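Side-chain contacts in putative oxidoreductase yhhX (Escherichia coli K-12, PDB 3F4L), which probably acts as an NADP+-dependent oxidoreductase of the Gfo/Idh/MocA family, perhaps on scyllo-inositol: residues I34-R37 with H38-P41; P46-S49 with H50-F53. One frame throughout, in Å; residues are numbered along the deposited sequence.

Contact 1: residues I34-R37 with H38-P41; sequences IFRR and HAKP
The bent side chain of R36 runs alongside the backbone of H38 and A39, and the non-adjacent residues pack closely here. Its CD lies 3.2 Å from the carbonyl O of H38, and further out one face of the guanidinium turns to A39, whose backbone N sits above the plane toward the rim. R36 NH1 ends 3.6 Å from A39 CB. K40 runs back toward R36 with its chain extended until the last torsion (chi4 56°), which brings NZ to 3.4 Å from R36 CB and into a weak hydrogen bond with H38 O. H38 O is therefore approached by both long side chains, by R36 through CD and by K40 through NZ. The loop follows strand 29-35 of the Rossmann fold, the second strand in chain order of its parallel sheet, and E43 farther along the same loop forms a salt bridge with R36 NH1 and accepts the backbone N-H of K40. With R36 cut back to alanine, E43 would probably lose its charged mate and A39 the flat group packed against it. The solvent side is looser. There the H38 ring takes R37 CB over the centre of one face in a CH-pi contact, 4.3 Å from CB to the ring centroid, while the guanidinium end of R37 leads away from H38-P41.

Contact 2: residues P46-S49 with H50-F53; sequences PIYS and HIHF
The rings of Y48, H50 and F53 line the turn that joins P46-S49 to H50-F53, F53 meeting Y48 and H50 meeting I47 across it. The Y48 ring carries I47 CG1 over the centre of one face, 3.8 Å above its plane. One face of the H50 imidazole is covered off-centre by I51 CG1, and its edge is turned to the I47 carbonyl, with CE1 3.3 Å from I47 O near the ring plane. F53 receives I51 CG2 toward the rim of one face, while Y48 CB meets its edge, 3.9 Å from F53 CZ. With CG of Y48 anti to its carbonyl carbon (chi1 -53°), the phenol runs beside I51, the two side chains pointing the same way and touching through Y48 CD1 and I51 CD1 at 4.0 Å. Between Y48 and I51 the chain makes a type I beta turn, which takes it from a short 3-10 segment into strand 52-54 at one border of the parallel Rossmann sheet. The turn is closed by I51 N-H to Y48 O at 2.9 Å, nearly straight at the hydrogen, although the donor stands well above the carbonyl plane. A water donates to both Y48 O and I51 O, so the Y48 carbonyl is gripped by two donors, and this water also lies at the edge of the F53 ring. On the outer side a second water links S49 OG to H50 ND1, 2.8 Å from the latter. Toward the body of the domain Y48 is buried: it meets F10 edge-to-face and touches T15 and L19 of helix 12-22, while I51 packs on V31.

Contact 1 closes before contact 2 opens, and their centres lie about 12 Å apart on the same side of the chain's centre. Contact 1 takes in the end of strand 29-35 and the loop after it, and contact 2 leads into strand 52-54; the two strands are parallel neighbours in the six-stranded Rossmann sheet, so the intervening loop forms the crossover between them. The contacts meet directly along this strand pair: I34 N lies 3.1 Å from H52 O, a probable hydrogen bond, while the I34 side chain packs on I51 and F53, and R36 reaches F53. F10 touches members of both contacts, tying this sheet border to the loop after strand 3-8 in what is probably the nucleotide-binding domain.

Contact 1: residues I34-R37 with H38-P41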
ATOM      1  N   ILE A  34      16.804 -33.350  24.121  1.00 17.13           N
ATOM      2  CA  ILE A  34      16.107 -32.089  24.211  1.00 15.93           C
ATOM      3  C   ILE A  34      16.546 -31.504  25.536  1.00 18.56           C
ATOM      4  O   ILE A  34      16.243 -32.042  26.597  1.00 18.29           O
ATOM      5  CB  ILE A  34      14.582 -32.232  24.167  1.00 15.68           C
ATOM      6  CG1 ILE A  34      14.138 -32.564  22.733  1.00 12.84           C
ATOM      7  CG2 ILE A  34      13.929 -30.910  24.617  1.00 16.08           C
ATOM      8  CD1 ILE A  34      12.627 -32.563  22.546  1.00 13.00           C
ATOM      9  N   PHE A  35      17.318 -30.425  25.450  1.00 17.90           N
ATOM     10  CA  PHE A  35      17.815 -29.720  26.615  1.00 20.42           C
ATOM     11  C   PHE A  35      16.801 -28.668  27.034  1.00 20.20           C
ATOM     12  O   PHE A  35      16.105 -28.098  26.195  1.00 19.72           O
ATOM     13  CB  PHE A  35      19.137 -29.021  26.286  1.00 20.22           C
ATOM     14  CG  PHE A  35      19.532 -27.958  27.283  1.00 23.26           C
ATOM     15  CD1 PHE A  35      20.237 -28.290  28.435  1.00 24.24           C
ATOM     16  CD2 PHE A  35      19.175 -26.627  27.078  1.00 23.56           C
ATOM     17  CE1 PHE A  35      20.577 -27.305  29.369  1.00 25.34           C
ATOM     18  CE2 PHE A  35      19.509 -25.637  28.004  1.00 24.86           C
ATOM     19  CZ  PHE A  35      20.211 -25.978  29.150  1.00 23.67           C
ATOM     20  N   ARG A  36      16.713 -28.437  28.337  1.00 20.00           N
ATOM     21  CA  ARG A  36      15.844 -27.412  28.905  1.00 23.75           C
ATOM     22  C   ARG A  36      16.370 -27.112  30.296  1.00 23.87           C
ATOM     23  O   ARG A  36      16.828 -28.012  31.000  1.00 24.80           O
ATOM     24  CB  ARG A  36      14.373 -27.859  28.966  1.00 25.56           C
ATOM     25  CG  ARG A  36      14.133 -29.357  29.010  1.00 29.00           C
ATOM     26  CD  ARG A  36      13.717 -29.842  30.375  1.00 33.15           C
ATOM     27  NE  ARG A  36      14.819 -30.446  31.110  1.00 35.71           N
ATOM     28  CZ  ARG A  36      14.738 -31.608  31.751  1.00 35.85           C
ATOM     29  NH1 ARG A  36      13.609 -32.299  31.747  1.00 40.54           N
ATOM     30  NH2 ARG A  36      15.790 -32.082  32.396  1.00 36.51           N
ATOM     31  N   ARG A  37      16.326 -25.844  30.679  1.00 25.41           N
ATOM     32  CA  ARG A  37      16.817 -25.430  31.990  1.00 29.03           C
ATOM     33  C   ARG A  37      16.007 -26.087  33.108  1.00 27.03           C
ATOM     34  O   ARG A  37      16.561 -26.536  34.112  1.00 26.68           O
ATOM     35  CB  ARG A  37      16.736 -23.909  32.121  1.00 35.42           C
ATOM     36  CG  ARG A  37      16.834 -23.170  30.793  1.00 42.08           C
ATOM     37  CD  ARG A  37      17.623 -21.890  30.945  1.00 47.94           C
ATOM     38  NE  ARG A  37      18.966 -22.174  31.441  1.00 52.15           N
ATOM     39  CZ  ARG A  37      19.906 -21.256  31.636  1.00 54.36           C
ATOM     40  NH1 ARG A  37      19.654 -19.979  31.375  1.00 55.28           N
ATOM     41  NH2 ARG A  37      21.099 -21.618  32.093  1.00 55.35           N
ATOM     42  N   HIS A  38      14.693 -26.141  32.930  1.00 25.30           N
ATOM     43  CA  HIS A  38      13.816 -26.749  33.929  1.00 26.27           C
ATOM     44  C   HIS A  38      12.876 -27.748  33.269  1.00 25.04           C
ATOM     45  O   HIS A  38      12.433 -27.540  32.146  1.00 22.72           O
ATOM     46  CB  HIS A  38      12.991 -25.682  34.642  1.00 28.16           C
ATOM     47  CG  HIS A  38      13.818 -24.616  35.283  1.00 29.82           C
ATOM     48  ND1 HIS A  38      13.659 -23.277  34.991  1.00 33.14           N
ATOM     49  CD2 HIS A  38      14.819 -24.688  36.190  1.00 32.09           C
ATOM     50  CE1 HIS A  38      14.529 -22.572  35.693  1.00 32.82           C
ATOM     51  NE2 HIS A  38      15.246 -23.404  36.428  1.00 32.57           N
ATOM     52  N   ALA A  39      12.574 -28.829  33.977  1.00 24.64           N
ATOM     53  CA  ALA A  39      11.690 -29.854  33.452  1.00 24.78           C
ATOM     54  C   ALA A  39      10.323 -29.256  33.135  1.00 23.55           C
ATOM     55  O   ALA A  39       9.864 -28.332  33.811  1.00 23.81           O
ATOM     56  CB  ALA A  39      11.553 -30.988  34.461  1.00 24.34           C
ATOM     57  N   LYS A  40       9.686 -29.782  32.095  1.00 23.22           N
ATOM     58  CA  LYS A  40       8.367 -29.315  31.679  1.00 26.00           C
ATOM     59  C   LYS A  40       7.361 -30.465  31.666  1.00 23.85           C
ATOM     60  O   LYS A  40       7.718 -31.608  31.386  1.00 24.41           O
ATOM     61  CB  LYS A  40       8.459 -28.656  30.300  1.00 30.85           C
ATOM     62  CG  LYS A  40       9.397 -27.464  30.303  1.00 38.79           C
ATOM     63  CD  LYS A  40       9.269 -26.614  29.064  1.00 44.30           C
ATOM     64  CE  LYS A  40      10.222 -25.434  29.150  1.00 49.14           C
ATOM     65  NZ  LYS A  40      11.633 -25.900  29.358  1.00 50.45           N
ATOM     66  N   PRO A  41       6.084 -30.168  31.973  1.00 22.88           N
ATOM     67  CA  PRO A  41       4.990 -31.145  32.017  1.00 21.49           C
ATOM     68  C   PRO A  41       4.794 -31.879  30.694  1.00 20.34           C
ATOM     69  O   PRO A  41       4.520 -33.079  30.669  1.00 18.50           O
ATOM     70  CB  PRO A  41       3.766 -30.293  32.356  1.00 22.21           C
ATOM     71  CG  PRO A  41       4.337 -29.063  32.995  1.00 21.88           C
ATOM     72  CD  PRO A  41       5.578 -28.806  32.208  1.00 21.40           C
TER

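Contact 2: residues P46-S49 with H50-F53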
ATOM      1  N   PRO A  46       3.129 -39.215  25.559  1.00 22.15           N
ATOM      2  CA  PRO A  46       3.646 -40.444  24.947  1.00 22.42           C
ATOM      3  C   PRO A  46       4.466 -40.266  23.662  1.00 21.95           C
ATOM      4  O   PRO A  46       5.418 -41.015  23.427  1.00 18.98           O
ATOM      5  CB  PRO A  46       2.380 -41.269  24.731  1.00 23.97           C
ATOM      6  CG  PRO A  46       1.558 -40.897  25.945  1.00 24.36           C
ATOM      7  CD  PRO A  46       1.725 -39.381  25.969  1.00 22.77           C
ATOM      8  N   ILE A  47       4.114 -39.276  22.844  1.00 18.59           N
ATOM      9  CA  ILE A  47       4.835 -39.045  21.599  1.00 19.10           C
ATOM     10  C   ILE A  47       6.300 -38.648  21.794  1.00 18.25           C
ATOM     11  O   ILE A  47       7.070 -38.661  20.835  1.00 17.23           O
ATOM     12  CB  ILE A  47       4.142 -37.961  20.720  1.00 21.64           C
ATOM     13  CG1 ILE A  47       3.953 -36.661  21.519  1.00 18.21           C
ATOM     14  CG2 ILE A  47       2.816 -38.508  20.179  1.00 22.41           C
ATOM     15  CD1 ILE A  47       3.559 -35.449  20.643  1.00 16.97           C
ATOM     16  N   TYR A  48       6.685 -38.312  23.025  1.00 16.60           N
ATOM     17  CA  TYR A  48       8.069 -37.923  23.306  1.00 17.40           C
ATOM     18  C   TYR A  48       8.822 -39.004  24.096  1.00 17.31           C
ATOM     19  O   TYR A  48       9.961 -38.794  24.517  1.00 15.08           O
ATOM     20  CB  TYR A  48       8.108 -36.619  24.119  1.00 17.25           C
ATOM     21  CG  TYR A  48       7.339 -35.448  23.534  1.00 19.48           C
ATOM     22  CD1 TYR A  48       7.502 -35.068  22.203  1.00 16.06           C
ATOM     23  CD2 TYR A  48       6.472 -34.694  24.331  1.00 20.72           C
ATOM     24  CE1 TYR A  48       6.828 -33.973  21.679  1.00 19.72           C
ATOM     25  CE2 TYR A  48       5.783 -33.586  23.811  1.00 19.23           C
ATOM     26  CZ  TYR A  48       5.974 -33.237  22.486  1.00 19.75           C
ATOM     27  OH  TYR A  48       5.317 -32.157  21.958  1.00 18.31           O
ATOM     28  N   SER A  49       8.188 -40.159  24.289  1.00 18.74           N
ATOM     29  CA  SER A  49       8.782 -41.251  25.068  1.00 22.20           C
ATOM     30  C   SER A  49      10.183 -41.707  24.658  1.00 22.51           C
ATOM     31  O   SER A  49      10.939 -42.188  25.496  1.00 21.84           O
ATOM     32  CB  SER A  49       7.848 -42.466  25.076  1.00 22.32           C
ATOM     33  OG  SER A  49       7.670 -42.992  23.770  1.00 25.84           O
ATOM     34  N   HIS A  50      10.530 -41.549  23.384  1.00 22.58           N
ATOM     35  CA  HIS A  50      11.840 -41.971  22.880  1.00 22.17           C
ATOM     36  C   HIS A  50      12.920 -40.900  23.029  1.00 21.01           C
ATOM     37  O   HIS A  50      14.082 -41.134  22.699  1.00 19.33           O
ATOM     38  CB  HIS A  50      11.727 -42.321  21.398  1.00 23.77           C
ATOM     39  CG  HIS A  50      11.335 -41.154  20.541  1.00 26.51           C
ATOM     40  ND1 HIS A  50      10.118 -40.518  20.664  1.00 23.90           N
ATOM     41  CD2 HIS A  50      12.010 -40.490  19.573  1.00 26.65           C
ATOM     42  CE1 HIS A  50      10.062 -39.510  19.810  1.00 25.80           C
ATOM     43  NE2 HIS A  50      11.197 -39.471  19.136  1.00 23.07           N
ATOM     44  N   ILE A  51      12.534 -39.726  23.514  1.00 19.62           N
ATOM     45  CA  ILE A  51      13.471 -38.628  23.661  1.00 18.92           C
ATOM     46  C   ILE A  51      14.085 -38.527  25.049  1.00 17.84           C
ATOM     47  O   ILE A  51      13.402 -38.696  26.061  1.00 16.49           O
ATOM     48  CB  ILE A  51      12.795 -37.256  23.338  1.00 18.56           C
ATOM     49  CG1 ILE A  51      12.134 -37.296  21.956  1.00 15.43           C
ATOM     50  CG2 ILE A  51      13.848 -36.139  23.372  1.00 21.03           C
ATOM     51  CD1 ILE A  51      11.342 -36.029  21.596  1.00 15.26           C
ATOM     52  N   HIS A  52      15.381 -38.247  25.088  1.00 16.87           N
ATOM     53  CA  HIS A  52      16.101 -38.061  26.344  1.00 17.49           C
ATOM     54  C   HIS A  52      16.096 -36.573  26.682  1.00 17.35           C
ATOM     55  O   HIS A  52      16.728 -35.777  25.980  1.00 17.74           O
ATOM     56  CB  HIS A  52      17.549 -38.546  26.208  1.00 23.42           C
ATOM     57  CG  HIS A  52      18.429 -38.180  27.368  1.00 26.51           C
ATOM     58  ND1 HIS A  52      18.200 -38.625  28.654  1.00 28.06           N
ATOM     59  CD2 HIS A  52      19.540 -37.407  27.435  1.00 28.42           C
ATOM     60  CE1 HIS A  52      19.129 -38.144  29.460  1.00 28.13           C
ATOM     61  NE2 HIS A  52      19.955 -37.400  28.746  1.00 27.66           N
ATOM     62  N   PHE A  53      15.369 -36.193  27.731  1.00 17.31           N
ATOM     63  CA  PHE A  53      15.319 -34.799  28.160  1.00 19.44           C
ATOM     64  C   PHE A  53      16.425 -34.585  29.184  1.00 19.61           C
ATOM     65  O   PHE A  53      16.640 -35.420  30.048  1.00 21.41           O
ATOM     66  CB  PHE A  53      13.960 -34.466  28.785  1.00 20.70           C
ATOM     67  CG  PHE A  53      12.835 -34.423  27.793  1.00 20.82           C
ATOM     68  CD1 PHE A  53      12.126 -35.574  27.465  1.00 21.33           C
ATOM     69  CD2 PHE A  53      12.507 -33.234  27.155  1.00 21.12           C
ATOM     70  CE1 PHE A  53      11.106 -35.531  26.508  1.00 21.83           C
ATOM     71  CE2 PHE A  53      11.491 -33.183  26.201  1.00 20.82           C
ATOM     72  CZ  PHE A  53      10.791 -34.334  25.876  1.00 19.74           C
TER
HETATM   73  O   HOH W   1      11.189 -39.120  27.293  1.00 26.06           O
HETATM   74  O   HOH W   2       7.954 -42.137  21.432  1.00 24.61           O
HETATM   75  O   HOH W   3      13.960 -41.573  26.304  1.00 35.47           O